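Local coordinates for Rho guanine nucleotide exchange factor 12 (Homo sapiens, PDB 1TXD), which acts as a guanine nucleotide exchange factor for the GTPase RhoA, and is represented here by its DH and PH domains, at residues R230-S235 and D291-L296; Q128-E133 and N220-E225; S320-R325 and L334-M339; E57-P62 and S143-F148. The protein carries 1 engineered substitution. All coordinates share one frame; numbering follows the deposited sequence.

Contact 1 of 4, residues R230-S235 and D291-L296; sequences RLDTSS and DDRLVL
Leu-231 and Leu-294, and after them Asp-232 and Val-295, pair as neighbours in parallel strands, their CA atoms 4.8 and 4.7 Å apart. This short parallel bridge joins the chain just beyond the last long DH helix, 191-230, to strand 293-295 of the PH-domain beta sandwich. Three backbone bonds hold it. Leu-294 N gives to Arg-230 O, Asp-232 N gives to Leu-294 O at 2.8 Å, and Leu-296 N gives to Asp-232 O. The last is the straightest, 166° at the hydrogen.

Arg-230 closes the helical end. Its CG stands beside the backbone N (chi1 -59°) and the chain bends at chi3, which brings the guanidinium over Leu-294. Leu-294 CG lies 4.2 Å above the guanidinium plane, offset toward its rim. On the same group, NH1 makes a weak bond to Asp-292 O at 3.2 Å.

Asp-232 and Val-295 point to the other face of the sheet from Leu-231 and Leu-294. Asp-232 meets Arg-293 there with carboxylate and guanidinium planes nearly perpendicular, 88° apart. No salt bridge forms. Asp-232 OD2 touches the aliphatic CD of Arg-293 instead. The opposite charges so near each other probably still attract.

Thr-233 runs alongside Leu-296, its CG2 against CD2 of the leucine. Leu-296 also packs on Val-285 and Leu-287 of strand 283-290, and Leu-231 reaches Leu-287 too. Past the bridge, Ser-234 OG donates to the syn lone pair of Asp-232 OD1 at 2.8 Å and helps fix the turn of that carboxylate.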
loop_
_atom_site.group_PDB
_atom_site.type_symbol
_atom_site.label_atom_id
_atom_site.label_comp_id
_atom_site.label_asym_id
_atom_site.label_seq_id
_atom_site.Cartn_x
_atom_site.Cartn_y
_atom_site.Cartn_z
ATOM N N ARG A 230 15.664 8.825 -10.411
ATOM C CA ARG A 230 16.147 8.599 -11.782
ATOM C C ARG A 230 16.259 9.891 -12.639
ATOM O O ARG A 230 16.861 9.889 -13.714
ATOM C CB ARG A 230 15.244 7.552 -12.466
ATOM C CG ARG A 230 15.223 6.197 -11.712
ATOM C CD ARG A 230 14.622 5.036 -12.495
ATOM N NE ARG A 230 13.224 5.290 -12.863
ATOM C CZ ARG A 230 12.626 4.868 -13.981
ATOM N NH1 ARG A 230 13.288 4.162 -14.892
ATOM N NH2 ARG A 230 11.347 5.161 -14.199
ATOM N N LEU A 231 15.686 10.984 -12.132
ATOM C CA LEU A 231 15.699 12.295 -12.787
ATOM C C LEU A 231 17.127 12.782 -13.057
ATOM O O LEU A 231 17.953 12.847 -12.148
ATOM C CB LEU A 231 14.933 13.314 -11.914
ATOM C CG LEU A 231 14.524 14.687 -12.469
ATOM C CD1 LEU A 231 13.262 14.578 -13.339
ATOM C CD2 LEU A 231 14.325 15.718 -11.335
ATOM N N ASP A 232 17.390 13.136 -14.316
ATOM C CA ASP A 232 18.725 13.512 -14.796
ATOM C C ASP A 232 18.727 14.950 -15.340
ATOM O O ASP A 232 18.337 15.192 -16.486
ATOM C CB ASP A 232 19.192 12.527 -15.887
ATOM C CG ASP A 232 20.563 12.876 -16.467
ATOM O OD1 ASP A 232 21.272 13.727 -15.890
ATOM O OD2 ASP A 232 21.019 12.328 -17.495
ATOM N N THR A 233 19.171 15.889 -14.505
ATOM C CA THR A 233 19.381 17.278 -14.916
ATOM C C THR A 233 20.870 17.514 -15.227
ATOM O O THR A 233 21.572 18.191 -14.470
ATOM C CB THR A 233 18.887 18.267 -13.817
ATOM O OG1 THR A 233 19.533 17.992 -12.567
ATOM C CG2 THR A 233 17.429 18.068 -13.514
ATOM N N SER A 234 21.339 16.947 -16.339
ATOM C CA SER A 234 22.753 17.037 -16.726
ATOM C C SER A 234 23.018 18.257 -17.611
ATOM O O SER A 234 24.101 18.839 -17.560
ATOM C CB SER A 234 23.208 15.758 -17.446
ATOM O OG SER A 234 23.750 14.823 -16.530
ATOM N N SER A 235 22.022 18.635 -18.411
ATOM C CA SER A 235 22.133 19.766 -19.337
ATOM C C SER A 235 22.151 21.126 -18.619
ATOM O O SER A 235 22.917 22.010 -18.995
ATOM C CB SER A 235 20.995 19.718 -20.362
ATOM O OG SER A 235 20.911 18.438 -20.968
ATOM N N ASP A 291 17.718 4.617 -21.313
ATOM C CA ASP A 291 18.121 3.513 -20.432
ATOM C C ASP A 291 17.434 3.670 -19.063
ATOM O O ASP A 291 16.198 3.703 -19.002
ATOM C CB ASP A 291 19.654 3.403 -20.307
ATOM C CG ASP A 291 20.329 2.967 -21.600
ATOM O OD1 ASP A 291 19.704 2.251 -22.411
ATOM O OD2 ASP A 291 21.502 3.284 -21.878
ATOM N N ASP A 292 18.215 3.792 -17.985
ATOM C CA ASP A 292 17.663 3.912 -16.630
ATOM C C ASP A 292 17.105 5.311 -16.328
ATOM O O ASP A 292 16.127 5.446 -15.596
ATOM C CB ASP A 292 18.730 3.560 -15.578
ATOM C CG ASP A 292 19.043 2.071 -15.525
ATOM O OD1 ASP A 292 18.216 1.259 -15.994
ATOM O OD2 ASP A 292 20.098 1.618 -15.026
ATOM N N ARG A 293 17.727 6.339 -16.895
ATOM C CA ARG A 293 17.476 7.718 -16.485
ATOM C C ARG A 293 16.155 8.273 -17.017
ATOM O O ARG A 293 15.494 7.672 -17.865
ATOM C CB ARG A 293 18.627 8.631 -16.937
ATOM C CG ARG A 293 20.024 8.194 -16.511
ATOM C CD ARG A 293 21.142 8.831 -17.341
ATOM N NE ARG A 293 22.403 8.094 -17.243
ATOM C CZ ARG A 293 23.474 8.319 -18.002
ATOM N NH1 ARG A 293 23.471 9.267 -18.941
ATOM N NH2 ARG A 293 24.563 7.592 -17.826
ATOM N N LEU A 294 15.792 9.435 -16.487
ATOM C CA LEU A 294 14.644 10.205 -16.941
ATOM C C LEU A 294 15.116 11.644 -17.082
ATOM O O LEU A 294 15.313 12.334 -16.080
ATOM C CB LEU A 294 13.498 10.147 -15.924
ATOM C CG LEU A 294 12.786 8.810 -15.723
ATOM C CD1 LEU A 294 11.720 8.971 -14.639
ATOM C CD2 LEU A 294 12.186 8.271 -17.025
ATOM N N VAL A 295 15.271 12.102 -18.325
ATOM C CA VAL A 295 16.017 13.331 -18.597
ATOM C C VAL A 295 15.125 14.570 -18.641
ATOM O O VAL A 295 14.073 14.569 -19.271
ATOM C CB VAL A 295 16.828 13.236 -19.903
ATOM C CG1 VAL A 295 18.046 14.147 -19.826
ATOM C CG2 VAL A 295 17.262 11.795 -20.184
ATOM N N LEU A 296 15.558 15.611 -17.934
ATOM C CA LEU A 296 14.943 16.926 -17.981
ATOM C C LEU A 296 15.830 17.848 -18.836
ATOM O O LEU A 296 16.871 18.322 -18.368
ATOM C CB LEU A 296 14.793 17.485 -16.566
ATOM C CG LEU A 296 13.807 18.648 -16.396
ATOM C CD1 LEU A 296 12.363 18.176 -16.533
ATOM C CD2 LEU A 296 14.020 19.360 -15.058
#

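Contact 2 of 4, residues Q128-E133 and N220-E225; sequences QPFALE and NKQRLE
Phe-130 and Gln-222 make the centre of this helix-helix contact, in which helix 128-141 of the DH helical bundle meets helix 191-230. The two short segments run 35° from parallel, with axes 9.4 Å apart. The Phe-130 and Gln-222 side chains run antiparallel alongside one another, with the ring and amide planes almost at right angles (88°). Gln-222 CB sits over one ring face in a CH-pi contact, 3.8 Å from the centroid. Its CG touches the same ring at CD1.

The ring edge meets the other helix as well. Glu-225 brings its carboxylate to the edge, OE1 lying 3.4 Å from Phe-130 CE1. This places a negative oxygen near the slightly positive rim. Lys-221 CB reaches the edge at CZ. Replacing Phe-130 by an alanine would probably leave Gln-222 CB without its aromatic cover and open a gap between the two helices.

The rest of Gln-222 reaches toward Pro-129 and Glu-133. Its CG is anti to the backbone N (chi1 -168°) and the chain then bends at chi2, turning the amide along helix 128-141 toward its C-terminal end. The amide carbon passes Pro-129 O, and OE1 comes up to Pro-129 CB. NE2 lies 3.9 Å from Glu-133 CG. No direct hydrogen bond crosses the contact.

Further out, Lys-67 makes a cation-pi interaction with Phe-130. Asn-220 ND2 bonds to Met-257 O, so helix 191-230 is also held to the first strand of the PH domain. Between the helices a water completes the link, accepting from Gln-222 NE2 at 3.1 Å and donating to Glu-133 OE1 at 2.9 Å.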
loop_
_atom_site.group_PDB
_atom_site.type_symbol
_atom_site.label_atom_id
_atom_site.label_comp_id
_atom_site.label_asym_id
_atom_site.label_seq_id
_atom_site.Cartn_x
_atom_site.Cartn_y
_atom_site.Cartn_z
ATOM N N GLN A 128 5.097 -0.496 2.889
ATOM C CA GLN A 128 5.569 -1.654 2.203
ATOM C C GLN A 128 6.345 -1.366 0.921
ATOM O O GLN A 128 7.388 -1.959 0.766
ATOM C CB GLN A 128 4.423 -2.643 1.922
ATOM C CG GLN A 128 4.880 -3.828 1.046
ATOM C CD GLN A 128 3.816 -4.886 0.945
ATOM O OE1 GLN A 128 3.312 -5.352 1.953
ATOM N NE2 GLN A 128 3.436 -5.225 -0.265
ATOM N N PRO A 129 5.868 -0.524 0.006
ATOM C CA PRO A 129 6.613 -0.272 -1.225
ATOM C C PRO A 129 7.945 0.445 -0.895
ATOM O O PRO A 129 8.976 0.210 -1.552
ATOM C CB PRO A 129 5.694 0.648 -2.058
ATOM C CG PRO A 129 4.369 0.742 -1.374
ATOM C CD PRO A 129 4.607 0.219 0.062
ATOM N N PHE A 130 7.925 1.335 0.091
ATOM C CA PHE A 130 9.171 1.962 0.484
ATOM C C PHE A 130 10.076 0.862 1.048
ATOM O O PHE A 130 11.279 0.894 0.816
ATOM C CB PHE A 130 9.016 3.131 1.521
ATOM C CG PHE A 130 8.133 4.247 1.030
ATOM C CD1 PHE A 130 8.636 5.258 0.225
ATOM C CD2 PHE A 130 6.790 4.287 1.381
ATOM C CE1 PHE A 130 7.824 6.255 -0.259
ATOM C CE2 PHE A 130 5.972 5.318 0.901
ATOM C CZ PHE A 130 6.486 6.302 0.104
ATOM N N ALA A 131 9.528 -0.085 1.790
ATOM C CA ALA A 131 10.421 -0.983 2.600
ATOM C C ALA A 131 11.029 -2.006 1.620
ATOM O O ALA A 131 12.198 -2.307 1.677
ATOM C CB ALA A 131 9.691 -1.637 3.715
ATOM N N LEU A 132 10.282 -2.359 0.578
ATOM C CA LEU A 132 10.729 -3.405 -0.337
ATOM C C LEU A 132 11.807 -2.814 -1.230
ATOM O O LEU A 132 12.641 -3.517 -1.745
ATOM C CB LEU A 132 9.563 -3.917 -1.212
ATOM C CG LEU A 132 8.493 -4.792 -0.539
ATOM C CD1 LEU A 132 7.715 -5.528 -1.522
ATOM C CD2 LEU A 132 9.023 -5.788 0.499
ATOM N N GLU A 133 11.745 -1.514 -1.467
ATOM C CA GLU A 133 12.690 -0.883 -2.358
ATOM C C GLU A 133 13.952 -0.601 -1.608
ATOM O O GLU A 133 15.016 -0.669 -2.190
ATOM C CB GLU A 133 12.087 0.368 -3.038
ATOM C CG GLU A 133 13.154 1.362 -3.503
ATOM C CD GLU A 133 13.847 0.934 -4.760
ATOM O OE1 GLU A 133 13.136 0.330 -5.645
ATOM O OE2 GLU A 133 15.080 1.251 -4.878
ATOM N N ASN A 220 1.658 5.729 -4.739
ATOM C CA ASN A 220 1.809 6.868 -5.641
ATOM C C ASN A 220 3.041 7.668 -5.276
ATOM O O ASN A 220 3.804 8.008 -6.167
ATOM C CB ASN A 220 0.544 7.761 -5.677
ATOM C CG ASN A 220 0.558 8.800 -6.843
ATOM O OD1 ASN A 220 1.612 9.330 -7.248
ATOM N ND2 ASN A 220 -0.621 9.102 -7.363
ATOM N N LYS A 221 3.291 7.904 -3.978
ATOM C CA LYS A 221 4.472 8.657 -3.545
ATOM C C LYS A 221 5.782 7.926 -3.793
ATOM O O LYS A 221 6.797 8.570 -4.044
ATOM C CB LYS A 221 4.436 9.007 -2.039
ATOM C CG LYS A 221 3.323 10.002 -1.688
ATOM C CD LYS A 221 3.093 10.096 -0.165
ATOM C CE LYS A 221 1.702 10.638 0.160
ATOM N NZ LYS A 221 1.754 11.681 1.228
ATOM N N GLN A 222 5.785 6.600 -3.641
ATOM C CA GLN A 222 7.019 5.831 -3.779
ATOM C C GLN A 222 7.388 5.733 -5.282
ATOM O O GLN A 222 8.576 5.710 -5.674
ATOM C CB GLN A 222 6.876 4.472 -3.088
ATOM C CG GLN A 222 8.196 3.679 -2.919
ATOM C CD GLN A 222 8.621 3.025 -4.237
ATOM O OE1 GLN A 222 7.777 2.430 -4.942
ATOM N NE2 GLN A 222 9.877 3.217 -4.626
ATOM N N ARG A 223 6.374 5.748 -6.143
ATOM C CA ARG A 223 6.636 5.789 -7.577
ATOM C C ARG A 223 7.363 7.070 -7.938
ATOM O O ARG A 223 8.383 7.057 -8.611
ATOM C CB ARG A 223 5.353 5.713 -8.352
ATOM C CG ARG A 223 4.938 4.310 -8.688
ATOM C CD ARG A 223 3.879 4.293 -9.801
ATOM N NE ARG A 223 2.694 5.065 -9.403
ATOM C CZ ARG A 223 1.579 4.582 -8.796
ATOM N NH1 ARG A 223 1.446 3.295 -8.470
ATOM N NH2 ARG A 223 0.568 5.413 -8.518
ATOM N N LEU A 224 6.823 8.181 -7.462
ATOM C CA LEU A 224 7.468 9.477 -7.606
ATOM C C LEU A 224 8.839 9.519 -7.057
ATOM O O LEU A 224 9.741 10.050 -7.697
ATOM C CB LEU A 224 6.633 10.555 -6.913
ATOM C CG LEU A 224 5.587 11.220 -7.799
ATOM C CD1 LEU A 224 4.919 12.335 -7.002
ATOM C CD2 LEU A 224 6.232 11.774 -9.056
ATOM N N GLU A 225 9.028 8.954 -5.862
ATOM C CA GLU A 225 10.335 9.023 -5.194
ATOM C C GLU A 225 11.397 8.326 -6.051
ATOM O O GLU A 225 12.586 8.688 -6.079
ATOM C CB GLU A 225 10.207 8.331 -3.828
ATOM C CG GLU A 225 11.373 8.503 -2.922
ATOM C CD GLU A 225 11.050 7.972 -1.528
ATOM O OE1 GLU A 225 10.234 8.604 -0.832
ATOM O OE2 GLU A 225 11.604 6.925 -1.145
HETATM O O HOH W 1 11.272 1.943 -7.094
#

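Contact 3 of 4, residues S320-R325 and L334-M339; sequences STVLVR and LFVISM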
loop_
_atom_site.group_PDB
_atom_site.type_symbol
_atom_site.label_atom_id
_atom_site.label_comp_id
_atom_site.label_asym_id
_atom_site.label_seq_id
_atom_site.Cartn_x
_atom_site.Cartn_y
_atom_site.Cartn_z
ATOM N N SER A 320 -0.631 26.628 -14.437
ATOM C CA SER A 320 -1.282 27.909 -14.174
ATOM C C SER A 320 -1.508 28.743 -15.442
ATOM O O SER A 320 -2.304 29.682 -15.442
ATOM C CB SER A 320 -0.429 28.714 -13.198
ATOM O OG SER A 320 -1.109 29.872 -12.765
ATOM N N THR A 321 -0.794 28.393 -16.508
ATOM C CA THR A 321 -0.791 29.143 -17.753
ATOM C C THR A 321 -1.324 28.335 -18.933
ATOM O O THR A 321 -1.351 28.832 -20.050
ATOM C CB THR A 321 0.658 29.564 -18.074
ATOM O OG1 THR A 321 1.446 28.403 -18.400
ATOM C CG2 THR A 321 1.351 30.173 -16.848
ATOM N N VAL A 322 -1.744 27.096 -18.696
ATOM C CA VAL A 322 -2.026 26.174 -19.790
ATOM C C VAL A 322 -3.441 26.310 -20.334
ATOM O O VAL A 322 -4.399 26.538 -19.590
ATOM C CB VAL A 322 -1.764 24.707 -19.387
ATOM C CG1 VAL A 322 -2.255 23.737 -20.453
ATOM C CG2 VAL A 322 -0.292 24.493 -19.178
ATOM N N LEU A 323 -3.531 26.196 -21.656
ATOM C CA LEU A 323 -4.773 25.957 -22.368
ATOM C C LEU A 323 -4.537 24.722 -23.220
ATOM O O LEU A 323 -3.459 24.539 -23.776
ATOM C CB LEU A 323 -5.137 27.159 -23.258
ATOM C CG LEU A 323 -5.787 28.368 -22.572
ATOM C CD1 LEU A 323 -6.001 29.497 -23.566
ATOM C CD2 LEU A 323 -7.114 27.971 -21.910
ATOM N N VAL A 324 -5.539 23.864 -23.309
ATOM C CA VAL A 324 -5.417 22.638 -24.099
ATOM C C VAL A 324 -6.511 22.625 -25.156
ATOM O O VAL A 324 -7.585 23.166 -24.928
ATOM C CB VAL A 324 -5.514 21.390 -23.210
ATOM C CG1 VAL A 324 -5.393 20.109 -24.034
ATOM C CG2 VAL A 324 -4.431 21.428 -22.145
ATOM N N ARG A 325 -6.215 22.030 -26.308
ATOM C CA ARG A 325 -7.187 21.863 -27.384
ATOM C C ARG A 325 -6.850 20.610 -28.184
ATOM O O ARG A 325 -5.690 20.378 -28.511
ATOM C CB ARG A 325 -7.192 23.078 -28.337
ATOM C CG ARG A 325 -7.785 24.394 -27.783
ATOM C CD ARG A 325 -9.251 24.304 -27.362
ATOM N NE ARG A 325 -9.837 25.613 -27.041
ATOM C CZ ARG A 325 -9.662 26.272 -25.896
ATOM N NH1 ARG A 325 -8.895 25.778 -24.922
ATOM N NH2 ARG A 325 -10.263 27.434 -25.713
ATOM N N LEU A 334 -2.779 16.666 -28.879
ATOM C CA LEU A 334 -3.273 17.845 -28.198
ATOM C C LEU A 334 -2.266 18.954 -28.393
ATOM O O LEU A 334 -1.083 18.704 -28.623
ATOM C CB LEU A 334 -3.445 17.583 -26.695
ATOM C CG LEU A 334 -4.273 16.370 -26.243
ATOM C CD1 LEU A 334 -3.980 16.023 -24.800
ATOM C CD2 LEU A 334 -5.759 16.644 -26.417
ATOM N N PHE A 335 -2.752 20.183 -28.311
ATOM C CA PHE A 335 -1.890 21.338 -28.242
ATOM C C PHE A 335 -1.922 21.742 -26.789
ATOM O O PHE A 335 -2.964 22.110 -26.257
ATOM C CB PHE A 335 -2.401 22.484 -29.132
ATOM C CG PHE A 335 -2.329 22.195 -30.609
ATOM C CD1 PHE A 335 -1.164 21.708 -31.184
ATOM C CD2 PHE A 335 -3.428 22.424 -31.428
ATOM C CE1 PHE A 335 -1.100 21.444 -32.540
ATOM C CE2 PHE A 335 -3.368 22.161 -32.786
ATOM C CZ PHE A 335 -2.204 21.670 -33.344
ATOM N N VAL A 336 -0.789 21.606 -26.127
ATOM C CA VAL A 336 -0.643 22.179 -24.820
ATOM C C VAL A 336 -0.024 23.516 -25.111
ATOM O O VAL A 336 0.930 23.609 -25.869
ATOM C CB VAL A 336 0.239 21.314 -23.898
ATOM C CG1 VAL A 336 0.330 21.940 -22.527
ATOM C CG2 VAL A 336 -0.327 19.905 -23.803
ATOM N N ILE A 337 -0.581 24.552 -24.506
ATOM C CA ILE A 337 -0.248 25.904 -24.853
ATOM C C ILE A 337 0.091 26.655 -23.588
ATOM O O ILE A 337 -0.800 26.946 -22.794
ATOM C CB ILE A 337 -1.458 26.573 -25.568
ATOM C CG1 ILE A 337 -1.970 25.696 -26.727
ATOM C CG2 ILE A 337 -1.078 27.946 -26.068
ATOM C CD1 ILE A 337 -2.971 26.409 -27.639
ATOM N N SER A 338 1.368 26.986 -23.407
ATOM C CA SER A 338 1.801 27.738 -22.229
ATOM C C SER A 338 1.862 29.240 -22.495
ATOM O O SER A 338 2.435 29.677 -23.484
ATOM C CB SER A 338 3.154 27.229 -21.714
ATOM O OG SER A 338 3.145 27.180 -20.296
ATOM N N MET A 339 1.287 30.012 -21.573
ATOM C CA MET A 339 1.177 31.464 -21.671
ATOM C C MET A 339 2.137 32.195 -20.726
ATOM O O MET A 339 2.032 32.062 -19.505
ATOM C CB MET A 339 -0.261 31.883 -21.334
ATOM C CG MET A 339 -1.293 31.495 -22.395
ATOM S SD MET A 339 -1.012 32.311 -23.998
ATOM C CE MET A 339 -0.798 34.057 -23.494
#
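Thr-321 OG1 is held by two hydrogen bonds. Ser-338 OG donates to it across the contact at 2.8 Å, and Thr-321 OG1 is also hydrogen-bonded to Lys-318 O. The torsion explains the reach: at chi1 68° the hydroxyl stands between the backbone N and the carbonyl carbon, while CG2 turns to Met-339 O. Thr-321 CB itself approaches Met-339 O. A valine in place of Thr-321 would probably leave the Ser-338 hydroxyl and Lys-318 O without this mate.

Beyond this end the segments form an antiparallel beta hairpin of the PH domain. Leu-323 and Ile-337 are a hydrogen-bonded pair, with Leu-323 N to Ile-337 O at 3.1 Å and Ile-337 N to Leu-323 O at 3.0 Å. Arg-325 and Phe-335 are the next such pair. Their bond from Phe-335 N to Arg-325 O is nearly straight, 171° at the hydrogen, and lies in the carbonyl plane. Arg-325 NH1 also folds back to Val-324 O.

On one face the valines meet obliquely. Val-322 CG1 touches Val-336 CG1 at 3.8 Å, and Val-324 CG1 faces Leu-334 CB. Leu-323 and Ile-337 lie on the other face.

The valine face turns inward: Val-324 packs on Ile-364 and Cys-365 of the C-terminal helix 354-374, and Val-322 on Ile-317 of strand 316-318. Strand 333-339 continues the sheet to strand 344-350.

Contact 4 of 4, residues E57-P62 and S143-F148; sequences EGILSP and SRFQTF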
loop_
_atom_site.group_PDB
_atom_site.type_symbol
_atom_site.label_atom_id
_atom_site.label_comp_id
_atom_site.label_asym_id
_atom_site.label_seq_id
_atom_site.Cartn_x
_atom_site.Cartn_y
_atom_site.Cartn_z
ATOM N N GLU A 57 23.356 -6.642 14.657
ATOM C CA GLU A 57 24.606 -6.664 13.889
ATOM C C GLU A 57 25.019 -5.235 13.537
ATOM O O GLU A 57 26.164 -4.971 13.252
ATOM C CB GLU A 57 24.500 -7.603 12.660
ATOM C CG GLU A 57 24.838 -9.055 13.069
ATOM C CD GLU A 57 24.467 -10.151 12.065
ATOM O OE1 GLU A 57 24.207 -11.282 12.527
ATOM O OE2 GLU A 57 24.428 -9.919 10.827
ATOM N N GLY A 58 24.072 -4.307 13.583
ATOM C CA GLY A 58 24.382 -2.901 13.334
ATOM C C GLY A 58 24.682 -2.559 11.895
ATOM O O GLY A 58 25.303 -1.540 11.653
ATOM N N ILE A 59 24.212 -3.400 10.969
ATOM C CA ILE A 59 24.418 -3.265 9.531
ATOM C C ILE A 59 23.655 -2.080 8.939
ATOM O O ILE A 59 24.140 -1.471 7.979
ATOM C CB ILE A 59 23.847 -4.554 8.758
ATOM C CG1 ILE A 59 24.521 -5.843 9.132
ATOM C CG2 ILE A 59 23.837 -4.342 7.248
ATOM C CD1 ILE A 59 25.990 -5.728 9.338
ATOM N N LEU A 60 22.422 -1.867 9.424
ATOM C CA LEU A 60 21.587 -0.764 9.004
ATOM C C LEU A 60 21.646 0.434 9.939
ATOM O O LEU A 60 21.904 0.336 11.124
ATOM C CB LEU A 60 20.132 -1.185 8.835
ATOM C CG LEU A 60 19.912 -2.401 7.890
ATOM C CD1 LEU A 60 18.517 -2.844 8.029
ATOM C CD2 LEU A 60 20.281 -2.081 6.486
ATOM N N SER A 61 21.445 1.589 9.349
ATOM C CA SER A 61 21.354 2.865 10.082
ATOM C C SER A 61 19.983 2.993 10.730
ATOM O O SER A 61 19.061 2.267 10.331
ATOM C CB SER A 61 21.586 3.994 9.112
ATOM O OG SER A 61 20.465 4.177 8.289
ATOM N N PRO A 62 19.804 3.957 11.641
ATOM C CA PRO A 62 18.489 4.208 12.222
ATOM C C PRO A 62 17.452 4.447 11.122
ATOM O O PRO A 62 16.397 3.866 11.190
ATOM C CB PRO A 62 18.713 5.447 13.118
ATOM C CG PRO A 62 20.128 5.285 13.589
ATOM C CD PRO A 62 20.828 4.799 12.287
ATOM N N SER A 143 27.237 -5.286 0.651
ATOM C CA SER A 143 27.550 -6.686 0.826
ATOM C C SER A 143 27.139 -7.288 2.175
ATOM O O SER A 143 26.709 -8.416 2.223
ATOM C CB SER A 143 29.058 -6.929 0.660
ATOM O OG SER A 143 29.285 -6.920 -0.707
ATOM N N ARG A 144 27.314 -6.541 3.248
ATOM C CA ARG A 144 27.044 -7.068 4.576
ATOM C C ARG A 144 25.563 -7.335 4.778
ATOM O O ARG A 144 25.200 -8.273 5.490
ATOM C CB ARG A 144 27.549 -6.133 5.652
ATOM C CG ARG A 144 28.895 -5.555 5.361
ATOM C CD ARG A 144 29.595 -4.989 6.563
ATOM N NE ARG A 144 29.433 -5.811 7.761
ATOM C CZ ARG A 144 29.010 -5.354 8.951
ATOM N NH1 ARG A 144 28.667 -4.064 9.118
ATOM N NH2 ARG A 144 28.915 -6.197 9.983
ATOM N N PHE A 145 24.706 -6.542 4.112
ATOM C CA PHE A 145 23.277 -6.712 4.259
ATOM C C PHE A 145 22.785 -7.779 3.272
ATOM O O PHE A 145 21.860 -8.544 3.570
ATOM C CB PHE A 145 22.563 -5.391 4.004
ATOM C CG PHE A 145 21.075 -5.496 4.072
ATOM C CD1 PHE A 145 20.436 -5.571 5.294
ATOM C CD2 PHE A 145 20.317 -5.541 2.926
ATOM C CE1 PHE A 145 19.072 -5.673 5.389
ATOM C CE2 PHE A 145 18.955 -5.626 3.004
ATOM C CZ PHE A 145 18.319 -5.689 4.243
ATOM N N GLN A 146 23.369 -7.813 2.078
ATOM C CA GLN A 146 23.083 -8.925 1.160
ATOM C C GLN A 146 23.392 -10.263 1.869
ATOM O O GLN A 146 22.590 -11.220 1.832
ATOM C CB GLN A 146 23.853 -8.795 -0.152
ATOM C CG GLN A 146 23.195 -9.515 -1.319
ATOM C CD GLN A 146 23.494 -11.006 -1.311
ATOM O OE1 GLN A 146 24.497 -11.409 -0.749
ATOM N NE2 GLN A 146 22.574 -11.819 -1.834
ATOM N N THR A 147 24.558 -10.336 2.499
ATOM C CA THR A 147 24.935 -11.550 3.207
ATOM C C THR A 147 23.928 -11.852 4.283
ATOM O O THR A 147 23.367 -12.946 4.338
ATOM C CB THR A 147 26.352 -11.433 3.830
ATOM O OG1 THR A 147 27.330 -11.298 2.799
ATOM C CG2 THR A 147 26.786 -12.760 4.521
ATOM N N PHE A 148 23.679 -10.870 5.133
ATOM C CA PHE A 148 22.709 -11.038 6.228
ATOM C C PHE A 148 21.381 -11.588 5.749
ATOM O O PHE A 148 20.920 -12.541 6.293
ATOM C CB PHE A 148 22.468 -9.761 7.021
ATOM C CG PHE A 148 21.320 -9.896 8.004
ATOM C CD1 PHE A 148 21.540 -10.394 9.272
ATOM C CD2 PHE A 148 20.047 -9.659 7.612
ATOM C CE1 PHE A 148 20.507 -10.574 10.166
ATOM C CE2 PHE A 148 18.995 -9.838 8.495
ATOM C CZ PHE A 148 19.243 -10.304 9.780
#
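Ile-59 lies across both Arg-144 and Phe-145, joining the loop between helices 20-57 and 62-69 to the start of helix 143-154 in the DH helical bundle. Its two branches part. CG1 stands beside the backbone N (chi1 -62°) and carries CD1 over one face of the Arg-144 guanidinium. The modelled approach of CD1 is closer than van der Waals contact allows, so its exact distance is doubtful. CG2, anti to the backbone N, turns instead to Phe-145 and meets its CB at 3.6 Å. It comes at the ring edge, near the ring plane.

Leu-60 crosses the same ring obliquely. Its CD2 touches Phe-145 CD1 at 3.7 Å, and Leu-60 CD1 reaches Phe-145 CE1. Both residues are buried, and Ile-68 of helix 62-69 packs on both.

Glu-57 ends helix 20-57, and Gly-58 leaves it with positive phi, a turn that favours glycine. The extended Glu-57 side chain runs toward Phe-148, and the carboxylate stands steeply to the ring, their planes 80° apart. No hydrogen bond joins the two segments. Glu-57 OE2 meets the edge of the Phe-148 ring, 3.3 Å from CD1.

Along the chain, contacts 4 and 2 alternate their segments and lie in or beside the DH bundle. Contacts 1 and 3 follow. Contacts 2 and 4 have centres 21 Å apart, and helices 128-141 and 143-154 follow each other in the chain. Helix 191-230 leads from contact 2 directly into strand 231-232 of contact 1, about 19 Å away between centres. Contacts 1 and 3 reach the same PH sheet, with centres about 25 Å apart. Contacts 3 and 4 are the most distant pair, about 50 Å between centres. The long helix thus links the two domains, and contact 1 ties its end into the PH sheet.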